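Local coordinates for protein flavoredoxin (Desulfovibrio vulgaris str. 'Miyazaki F', PDB 2D5M) that binds flavin mononucleotide and probably carries electrons as a dimeric flavoprotein of the flavin reductase-like family, at residues T14-Y22 and A65-R73; D25-A33 and A82-F93. All blocks are in the same frame, centred on the assembly; numbering follows the deposited sequence.

Contact 1: residues T14-Y22 and A65-R73; sequences TPLFLVGTY and AFTISIPSR
Leu-18 and Ser-69 face each other as an antiparallel hydrogen-bonded pair, and Gly-20 and Thr-67 form the next one. Each pair is closed by two backbone bonds; Leu-18 N to Ser-69 O is 3.0 Å and Gly-20 N to Thr-67 O is 2.9 Å. Between them Val-19 and Ile-68 make a non-hydrogen-bonded pair. Gly-20 leaves room for the Thr-67 hydroxyl, whose OG1 lies 3.4 Å from Gly-20 CA. Ile-68 CG2 sits over one face of the Phe-17 ring, 4.0 Å from its centroid, a CH-pi contact. This branch stands anti to the backbone N of Ile-68 (chi1 -71° for CG1), which carries it over the ring. Pro-15 CB lies over the opposite face, offset toward the rim. The strands 14-22 and 65-70 are neighbours in the curled antiparallel sheet of the FMN-binding flavin reductase-like fold. Beyond the paired region Pro-71 packs its CD 3.1 Å from Leu-16 O. A water lies on the face of the sheet that carries Thr-67 and Ser-69. It donates to Leu-18 O and Thr-67 OG1, and also bonds Ser-69 OG, 2.7 Å away. Thr-67 OG1 further bonds Pro-109 O, and Ser-69 OG bonds Val-111 N. Tyr-12 of the second subunit packs on Phe-17 and Ile-70.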
loop_
_atom_site.group_PDB
_atom_site.type_symbol
_atom_site.label_atom_id
_atom_site.label_comp_id
_atom_site.label_asym_id
_atom_site.label_seq_id
_atom_site.Cartn_x
_atom_site.Cartn_y
_atom_site.Cartn_z
ATOM N N THR A 14 -0.440 0.754 5.255
ATOM C CA THR A 14 0.210 1.641 4.271
ATOM C C THR A 14 1.708 1.427 4.406
ATOM O O THR A 14 2.189 1.069 5.504
ATOM C CB THR A 14 -0.186 3.136 4.369
ATOM O OG1 THR A 14 0.480 3.762 5.463
ATOM C CG2 THR A 14 -1.700 3.273 4.510
ATOM N N PRO A 15 2.453 1.600 3.330
ATOM C CA PRO A 15 3.898 1.351 3.378
ATOM C C PRO A 15 4.648 2.540 3.915
ATOM O O PRO A 15 4.149 3.661 4.102
ATOM C CB PRO A 15 4.217 1.085 1.916
ATOM C CG PRO A 15 3.281 1.976 1.179
ATOM C CD PRO A 15 2.006 1.949 1.963
ATOM N N LEU A 16 5.940 2.297 4.143
ATOM C CA LEU A 16 6.886 3.346 4.485
ATOM C C LEU A 16 8.072 3.180 3.552
ATOM O O LEU A 16 9.078 2.538 3.872
ATOM C CB LEU A 16 7.319 3.298 5.983
ATOM C CG LEU A 16 8.259 4.431 6.434
ATOM C CD1 LEU A 16 7.576 5.766 6.300
ATOM C CD2 LEU A 16 8.753 4.182 7.854
ATOM N N PHE A 17 7.932 3.709 2.344
ATOM C CA PHE A 17 8.971 3.648 1.337
ATOM C C PHE A 17 9.920 4.837 1.468
ATOM O O PHE A 17 9.479 5.960 1.522
ATOM C CB PHE A 17 8.328 3.703 -0.043
ATOM C CG PHE A 17 7.489 2.463 -0.415
ATOM C CD1 PHE A 17 6.544 2.589 -1.434
ATOM C CD2 PHE A 17 7.622 1.214 0.194
ATOM C CE1 PHE A 17 5.783 1.543 -1.895
ATOM C CE2 PHE A 17 6.842 0.138 -0.297
ATOM C CZ PHE A 17 5.944 0.282 -1.333
ATOM N N LEU A 18 11.230 4.588 1.410
ATOM C CA LEU A 18 12.158 5.685 1.282
ATOM C C LEU A 18 12.546 5.832 -0.196
ATOM O O LEU A 18 13.199 4.956 -0.794
ATOM C CB LEU A 18 13.399 5.569 2.132
ATOM C CG LEU A 18 13.118 5.832 3.628
ATOM C CD1 LEU A 18 12.330 4.676 4.216
ATOM C CD2 LEU A 18 14.429 6.145 4.343
ATOM N N VAL A 19 12.098 6.920 -0.807
ATOM C CA VAL A 19 12.296 7.196 -2.226
ATOM C C VAL A 19 13.618 7.891 -2.386
ATOM O O VAL A 19 13.834 8.981 -1.822
ATOM C CB VAL A 19 11.151 8.065 -2.763
ATOM C CG1 VAL A 19 11.398 8.381 -4.221
ATOM C CG2 VAL A 19 9.793 7.362 -2.617
ATOM N N GLY A 20 14.535 7.254 -3.123
ATOM C CA GLY A 20 15.924 7.720 -3.266
ATOM C C GLY A 20 16.146 8.330 -4.624
ATOM O O GLY A 20 15.704 7.797 -5.654
ATOM N N THR A 21 16.876 9.441 -4.676
ATOM C CA THR A 21 17.170 10.178 -5.889
ATOM C C THR A 21 18.538 10.874 -5.805
ATOM O O THR A 21 19.120 10.994 -4.728
ATOM C CB THR A 21 16.125 11.282 -6.132
ATOM O OG1 THR A 21 16.087 12.173 -5.012
ATOM C CG2 THR A 21 14.731 10.742 -6.459
ATOM N N TYR A 22 19.029 11.298 -6.961
ATOM C CA TYR A 22 20.131 12.252 -7.052
ATOM C C TYR A 22 19.617 13.596 -7.559
ATOM O O TYR A 22 18.835 13.636 -8.517
ATOM C CB TYR A 22 21.199 11.756 -8.040
ATOM C CG TYR A 22 22.002 10.581 -7.607
ATOM C CD1 TYR A 22 22.765 10.574 -6.478
ATOM C CD2 TYR A 22 21.983 9.396 -8.399
ATOM C CE1 TYR A 22 23.510 9.457 -6.087
ATOM C CE2 TYR A 22 22.721 8.295 -8.012
ATOM C CZ TYR A 22 23.502 8.326 -6.868
ATOM O OH TYR A 22 24.197 7.213 -6.518
ATOM N N ALA A 65 14.369 8.667 -12.718
ATOM C CA ALA A 65 14.773 7.468 -12.025
ATOM C C ALA A 65 14.677 7.708 -10.520
ATOM O O ALA A 65 14.926 8.815 -10.056
ATOM C CB ALA A 65 16.227 7.131 -12.355
ATOM N N PHE A 66 14.347 6.640 -9.783
ATOM C CA PHE A 66 14.318 6.711 -8.348
ATOM C C PHE A 66 14.419 5.273 -7.824
ATOM O O PHE A 66 14.203 4.313 -8.560
ATOM C CB PHE A 66 13.069 7.393 -7.806
ATOM C CG PHE A 66 11.724 6.797 -8.192
ATOM C CD1 PHE A 66 11.071 5.936 -7.293
ATOM C CD2 PHE A 66 11.094 7.108 -9.363
ATOM C CE1 PHE A 66 9.806 5.450 -7.600
ATOM C CE2 PHE A 66 9.848 6.562 -9.697
ATOM C CZ PHE A 66 9.190 5.734 -8.810
ATOM N N THR A 67 14.757 5.153 -6.553
ATOM C CA THR A 67 14.721 3.887 -5.883
ATOM C C THR A 67 13.680 3.938 -4.756
ATOM O O THR A 67 13.274 5.008 -4.343
ATOM C CB THR A 67 16.084 3.504 -5.260
ATOM O OG1 THR A 67 16.339 4.436 -4.226
ATOM C CG2 THR A 67 17.167 3.490 -6.305
ATOM N N ILE A 68 13.293 2.749 -4.276
ATOM C CA ILE A 68 12.549 2.574 -3.048
ATOM C C ILE A 68 13.365 1.646 -2.172
ATOM O O ILE A 68 13.632 0.521 -2.538
ATOM C CB ILE A 68 11.136 2.059 -3.321
ATOM C CG1 ILE A 68 10.290 3.174 -3.960
ATOM C CG2 ILE A 68 10.498 1.501 -2.023
ATOM C CD1 ILE A 68 8.972 2.719 -4.527
ATOM N N SER A 69 13.705 2.145 -0.997
ATOM C CA SER A 69 14.375 1.327 0.006
ATOM C C SER A 69 13.398 1.097 1.150
ATOM O O SER A 69 12.711 2.019 1.598
ATOM C CB SER A 69 15.642 2.023 0.512
ATOM O OG SER A 69 16.562 2.285 -0.507
ATOM N N ILE A 70 13.330 -0.156 1.619
ATOM C CA ILE A 70 12.340 -0.544 2.628
ATOM C C ILE A 70 13.073 -0.689 3.966
ATOM O O ILE A 70 13.934 -1.539 4.085
ATOM C CB ILE A 70 11.628 -1.810 2.193
ATOM C CG1 ILE A 70 10.859 -1.527 0.890
ATOM C CG2 ILE A 70 10.714 -2.336 3.270
ATOM C CD1 ILE A 70 9.944 -2.489 0.308
ATOM N N PRO A 71 12.743 0.172 4.942
ATOM C CA PRO A 71 13.474 0.104 6.231
ATOM C C PRO A 71 12.990 -1.128 7.019
ATOM O O PRO A 71 11.810 -1.492 6.998
ATOM C CB PRO A 71 13.063 1.357 6.958
ATOM C CG PRO A 71 11.711 1.663 6.392
ATOM C CD PRO A 71 11.736 1.224 4.921
ATOM N N SER A 72 13.873 -1.692 7.800
ATOM C CA SER A 72 13.603 -2.625 8.874
ATOM C C SER A 72 13.369 -1.806 10.142
ATOM O O SER A 72 13.600 -0.583 10.187
ATOM C CB SER A 72 14.706 -3.613 9.096
ATOM O OG SER A 72 15.886 -2.925 9.378
ATOM N N ARG A 73 12.890 -2.471 11.191
ATOM C CA ARG A 73 12.506 -1.713 12.369
ATOM C C ARG A 73 13.685 -0.968 12.974
ATOM O O ARG A 73 13.458 0.071 13.598
ATOM C CB ARG A 73 11.875 -2.648 13.411
ATOM C CG ARG A 73 12.865 -3.433 14.261
ATOM C CD ARG A 73 12.137 -4.297 15.276
ATOM N NE ARG A 73 11.322 -5.289 14.653
ATOM C CZ ARG A 73 10.339 -5.995 15.229
ATOM N NH1 ARG A 73 10.030 -5.784 16.500
ATOM N NH2 ARG A 73 9.701 -6.898 14.477
HETATM O O HOH W 1 15.857 4.636 -1.585
HETATM O O HOH W 2 17.503 10.075 -9.210
#

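Contact 2: residues D25-A33 and A82-F93; sequences DSRPNIMAA and AGIYSGENEDKF. With FMN (flavin mononucleotide), chain E.
Ala-82 meets Ile-30 and Met-31 of strand 28-33. Its CB lies 3.7 Å from Ile-30 O, and its carbonyl oxygen receives a CA-H...O contact from Met-31. Gly-83 follows, bringing bare backbone close to Ala-32 and the FMN: Gly-83 CA lies 3.7 Å from Ala-32 CB and 3.3 Å from the ribityl O2'. Ser-86 OG, anti to its own nitrogen with chi1 at 180°, bonds phosphate oxygen O1P of the FMN. The same OG accepts from Glu-88 N, an ST turn. Gly-87 N donates to phosphate O3P, and its carbonyl oxygen is gripped end-on by Arg-27 through NH1 (3.2 Å) and NH2 (3.1 Å), close to the guanidinium plane. Arg-27 NH1 also forms a salt bridge with Asp-23. Asp-91 is the N-cap of helix 92-96, its OD1 taking a weak bond from Phe-93 N and one from Ala-94 N. Lys-92 runs extended beyond CG past the amide of Asn-29, and its NZ reaches Ile-30 O at 2.7 Å. Ala-82 O, Tyr-85 O and FMN O3P also lie within bonding distance of NZ. Four acceptors exceed what its protons can serve with straight bonds, so some must share one. Phe-93 turns one ring edge to Asn-29 N and packs CE2 3.8 Å from Pro-28 CB, while Ile-30 CD1 lies over a face. Asn-29 ND2 gives O3P a nearly straight bond of 2.8 Å, at 175°. O3P thus gathers Asn-29, Gly-87 and Lys-92, and the lysine's likely positive charge would help to balance the phosphate while tying it to both segments.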
loop_
_atom_site.group_PDB
_atom_site.type_symbol
_atom_site.label_atom_id
_atom_site.label_comp_id
_atom_site.label_asym_id
_atom_site.label_seq_id
_atom_site.Cartn_x
_atom_site.Cartn_y
_atom_site.Cartn_z
ATOM N N ASP A 25 23.268 18.085 -8.864
ATOM C CA ASP A 25 24.681 18.080 -8.469
ATOM C C ASP A 25 25.091 16.717 -7.912
ATOM O O ASP A 25 26.148 16.640 -7.318
ATOM C CB ASP A 25 24.915 19.180 -7.434
ATOM C CG ASP A 25 24.692 20.555 -8.042
ATOM O OD1 ASP A 25 25.353 20.724 -9.086
ATOM O OD2 ASP A 25 23.905 21.365 -7.491
ATOM N N SER A 26 24.277 15.692 -8.141
ATOM C CA SER A 26 24.556 14.306 -7.761
ATOM C C SER A 26 24.541 14.128 -6.272
ATOM O O SER A 26 25.082 13.149 -5.712
ATOM C CB SER A 26 25.881 13.808 -8.373
ATOM O OG SER A 26 25.782 13.774 -9.783
ATOM N N ARG A 27 23.891 15.036 -5.533
ATOM C CA ARG A 27 23.695 14.847 -4.103
ATOM C C ARG A 27 22.602 13.809 -3.874
ATOM O O ARG A 27 21.504 13.945 -4.431
ATOM C CB ARG A 27 23.293 16.185 -3.437
ATOM C CG ARG A 27 24.280 17.293 -3.657
ATOM C CD ARG A 27 23.838 18.664 -3.224
ATOM N NE ARG A 27 23.296 18.729 -1.882
ATOM C CZ ARG A 27 22.029 18.898 -1.475
ATOM N NH1 ARG A 27 21.017 19.051 -2.304
ATOM N NH2 ARG A 27 21.757 18.939 -0.165
ATOM N N PRO A 28 22.849 12.773 -3.089
ATOM C CA PRO A 28 21.855 11.746 -2.854
ATOM C C PRO A 28 20.825 12.170 -1.828
ATOM O O PRO A 28 21.138 12.865 -0.862
ATOM C CB PRO A 28 22.687 10.560 -2.353
ATOM C CG PRO A 28 23.773 11.220 -1.578
ATOM C CD PRO A 28 24.140 12.454 -2.370
ATOM N N ASN A 29 19.588 11.708 -2.006
ATOM C CA ASN A 29 18.494 12.049 -1.109
ATOM C C ASN A 29 17.564 10.849 -0.910
ATOM O O ASN A 29 17.546 9.933 -1.722
ATOM C CB ASN A 29 17.685 13.196 -1.689
ATOM C CG ASN A 29 16.791 13.899 -0.673
ATOM O OD1 ASN A 29 17.079 13.892 0.535
ATOM N ND2 ASN A 29 15.737 14.539 -1.168
ATOM N N ILE A 30 16.831 10.906 0.196
ATOM C CA ILE A 30 15.757 10.001 0.493
ATOM C C ILE A 30 14.647 10.807 1.144
ATOM O O ILE A 30 14.927 11.704 1.950
ATOM C CB ILE A 30 16.162 8.854 1.456
ATOM C CG1 ILE A 30 17.167 9.310 2.529
ATOM C CG2 ILE A 30 16.637 7.640 0.662
ATOM C CD1 ILE A 30 17.482 8.304 3.632
ATOM N N MET A 31 13.398 10.452 0.819
ATOM C CA MET A 31 12.210 10.972 1.494
ATOM C C MET A 31 11.297 9.820 1.811
ATOM O O MET A 31 11.377 8.764 1.194
ATOM C CB MET A 31 11.502 12.067 0.701
ATOM C CG MET A 31 11.049 11.636 -0.682
ATOM S SD MET A 31 9.508 10.713 -0.719
ATOM C CE MET A 31 8.282 11.998 -0.471
ATOM N N ALA A 32 10.408 9.986 2.791
ATOM C CA ALA A 32 9.422 8.969 3.122
ATOM C C ALA A 32 8.132 9.156 2.322
ATOM O O ALA A 32 7.613 10.292 2.204
ATOM C CB ALA A 32 9.093 9.051 4.599
ATOM N N ALA A 33 7.594 8.065 1.834
ATOM C CA ALA A 33 6.327 8.060 1.086
ATOM C C ALA A 33 5.472 6.882 1.564
ATOM O O ALA A 33 5.909 5.740 1.486
ATOM C CB ALA A 33 6.528 7.969 -0.394
ATOM N N ALA A 82 13.744 11.232 7.480
ATOM C CA ALA A 82 13.699 11.502 6.030
ATOM C C ALA A 82 12.352 12.034 5.602
ATOM O O ALA A 82 12.236 12.670 4.542
ATOM C CB ALA A 82 14.055 10.237 5.248
ATOM N N GLY A 83 11.310 11.728 6.386
ATOM C CA GLY A 83 9.946 12.245 6.181
ATOM C C GLY A 83 9.611 13.527 6.888
ATOM O O GLY A 83 8.470 14.004 6.733
ATOM N N ILE A 84 10.525 14.080 7.683
ATOM C CA ILE A 84 10.335 15.352 8.360
ATOM C C ILE A 84 11.134 16.455 7.710
ATOM O O ILE A 84 10.650 17.559 7.528
ATOM C CB ILE A 84 10.703 15.203 9.848
ATOM C CG1 ILE A 84 9.813 14.220 10.585
ATOM C CG2 ILE A 84 10.729 16.601 10.526
ATOM C CD1 ILE A 84 10.304 13.810 11.966
ATOM N N TYR A 85 12.397 16.193 7.356
ATOM C CA TYR A 85 13.341 17.184 6.896
ATOM C C TYR A 85 13.543 17.068 5.404
ATOM O O TYR A 85 13.393 16.010 4.831
ATOM C CB TYR A 85 14.674 17.075 7.664
ATOM C CG TYR A 85 14.409 17.189 9.164
ATOM C CD1 TYR A 85 14.019 18.405 9.721
ATOM C CD2 TYR A 85 14.529 16.104 9.981
ATOM C CE1 TYR A 85 13.771 18.542 11.071
ATOM C CE2 TYR A 85 14.263 16.196 11.347
ATOM C CZ TYR A 85 13.885 17.429 11.887
ATOM O OH TYR A 85 13.608 17.532 13.249
ATOM N N SER A 86 13.870 18.200 4.759
ATOM C CA SER A 86 14.102 18.223 3.351
ATOM C C SER A 86 15.574 18.126 2.968
ATOM O O SER A 86 16.448 18.688 3.659
ATOM C CB SER A 86 13.554 19.526 2.719
ATOM O OG SER A 86 13.787 19.530 1.306
ATOM N N GLY A 87 15.846 17.509 1.831
ATOM C CA GLY A 87 17.178 17.429 1.283
ATOM C C GLY A 87 17.597 18.587 0.408
ATOM O O GLY A 87 18.705 18.566 -0.113
ATOM N N GLU A 88 16.769 19.596 0.260
ATOM C CA GLU A 88 17.138 20.727 -0.607
ATOM C C GLU A 88 18.502 21.304 -0.220
ATOM O O GLU A 88 19.331 21.581 -1.108
ATOM C CB GLU A 88 16.049 21.779 -0.574
ATOM C CG GLU A 88 16.327 22.957 -1.495
ATOM C CD GLU A 88 15.362 24.117 -1.375
ATOM O OE1 GLU A 88 14.408 24.099 -0.575
ATOM O OE2 GLU A 88 15.611 25.082 -2.112
ATOM N N ASN A 89 18.724 21.464 1.100
ATOM C CA ASN A 89 19.965 22.033 1.591
ATOM C C ASN A 89 20.584 21.186 2.700
ATOM O O ASN A 89 21.239 21.698 3.573
ATOM C CB ASN A 89 19.788 23.480 2.012
ATOM C CG ASN A 89 19.714 24.417 0.795
ATOM O OD1 ASN A 89 20.703 24.637 0.084
ATOM N ND2 ASN A 89 18.556 24.975 0.573
ATOM N N GLU A 90 20.385 19.868 2.642
ATOM C CA GLU A 90 20.916 18.932 3.619
ATOM C C GLU A 90 21.151 17.584 2.947
ATOM O O GLU A 90 20.267 17.120 2.215
ATOM C CB GLU A 90 19.922 18.732 4.756
ATOM C CG GLU A 90 20.396 17.685 5.748
ATOM C CD GLU A 90 19.492 17.473 6.941
ATOM O OE1 GLU A 90 18.717 18.334 7.362
ATOM O OE2 GLU A 90 19.666 16.377 7.541
ATOM N N ASP A 91 22.287 16.979 3.223
ATOM C CA ASP A 91 22.553 15.588 2.832
ATOM C C ASP A 91 22.101 14.719 4.000
ATOM O O ASP A 91 22.777 14.588 5.014
ATOM C CB ASP A 91 24.046 15.409 2.519
ATOM C CG ASP A 91 24.378 13.999 2.079
ATOM O OD1 ASP A 91 23.645 13.052 2.436
ATOM O OD2 ASP A 91 25.411 13.842 1.364
ATOM N N LYS A 92 20.940 14.091 3.813
ATOM C CA LYS A 92 20.366 13.257 4.846
ATOM C C LYS A 92 21.138 11.982 5.073
ATOM O O LYS A 92 21.099 11.414 6.168
ATOM C CB LYS A 92 18.913 12.907 4.513
ATOM C CG LYS A 92 17.968 14.041 4.404
ATOM C CD LYS A 92 16.546 13.563 4.102
ATOM C CE LYS A 92 15.795 14.623 3.363
ATOM N NZ LYS A 92 14.451 14.218 2.928
ATOM N N PHE A 93 21.834 11.477 4.032
ATOM C CA PHE A 93 22.678 10.300 4.247
ATOM C C PHE A 93 23.796 10.631 5.230
ATOM O O PHE A 93 24.122 9.834 6.126
ATOM C CB PHE A 93 23.260 9.793 2.930
ATOM C CG PHE A 93 22.251 9.057 2.063
ATOM C CD1 PHE A 93 22.139 7.677 2.180
ATOM C CD2 PHE A 93 21.453 9.725 1.156
ATOM C CE1 PHE A 93 21.251 6.972 1.397
ATOM C CE2 PHE A 93 20.548 8.995 0.367
ATOM C CZ PHE A 93 20.481 7.631 0.473
HETATM N N1 FMN E . 5.279 13.254 1.156
HETATM C C2 FMN E . 4.785 13.025 -0.101
HETATM O O2 FMN E . 4.850 13.900 -0.977
HETATM N N3 FMN E . 4.176 11.802 -0.367
HETATM C C4 FMN E . 3.988 10.790 0.548
HETATM O O4 FMN E . 3.422 9.727 0.215
HETATM C C4A FMN E . 4.452 11.049 1.867
HETATM N N5 FMN E . 4.249 10.121 2.833
HETATM C C5A FMN E . 4.868 10.362 4.035
HETATM C C6 FMN E . 4.698 9.394 5.063
HETATM C C7 FMN E . 5.306 9.501 6.304
HETATM C C7M FMN E . 5.080 8.492 7.406
HETATM C C8 FMN E . 6.171 10.638 6.519
HETATM C C8M FMN E . 6.927 10.738 7.834
HETATM C C9 FMN E . 6.286 11.623 5.553
HETATM C C9A FMN E . 5.663 11.509 4.321
HETATM N N10 FMN E . 5.719 12.496 3.313
HETATM C C10 FMN E . 5.176 12.257 2.075
HETATM C "C1'" FMN E . 6.447 13.770 3.567
HETATM C "C2'" FMN E . 7.835 13.797 2.930
HETATM O "O2'" FMN E . 8.593 12.615 3.215
HETATM C "C3'" FMN E . 8.596 15.006 3.483
HETATM O "O3'" FMN E . 7.945 16.185 2.955
HETATM C "C4'" FMN E . 10.080 15.023 3.151
HETATM O "O4'" FMN E . 10.676 16.008 4.039
HETATM C "C5'" FMN E . 10.386 15.381 1.739
HETATM O "O5'" FMN E . 11.842 15.379 1.585
HETATM P P FMN E . 12.549 16.071 0.314
HETATM O O1P FMN E . 12.141 17.551 0.290
HETATM O O2P FMN E . 12.130 15.383 -0.963
HETATM O O3P FMN E . 14.011 15.868 0.669
HETATM O O HOH W 3 19.775 14.065 1.244
#

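How the contacts relate
Contacts 1 and 2 lie about 12 Å apart between centres and share one antiparallel sheet. Their segments alternate along the chain: 14-22, 25-33, 65-73, then 82-93. Strands 14-22 and 28-41 follow each other in the chain and pair directly, with Val-19 N 2.8 Å from Met-31 O in a probable hydrogen bond. Contact 1 is near the centre of the chain, while contact 2 lies farther out, where a loop brings the FMN phosphate against the sheet. Strand 28-41 is thus shared by the sheet core and the FMN site, and its pairing helps to place Asn-29 and Ala-32 at the cofactor. Leu-16 of contact 1 touches the FMN too, and both contacts touch the second subunit.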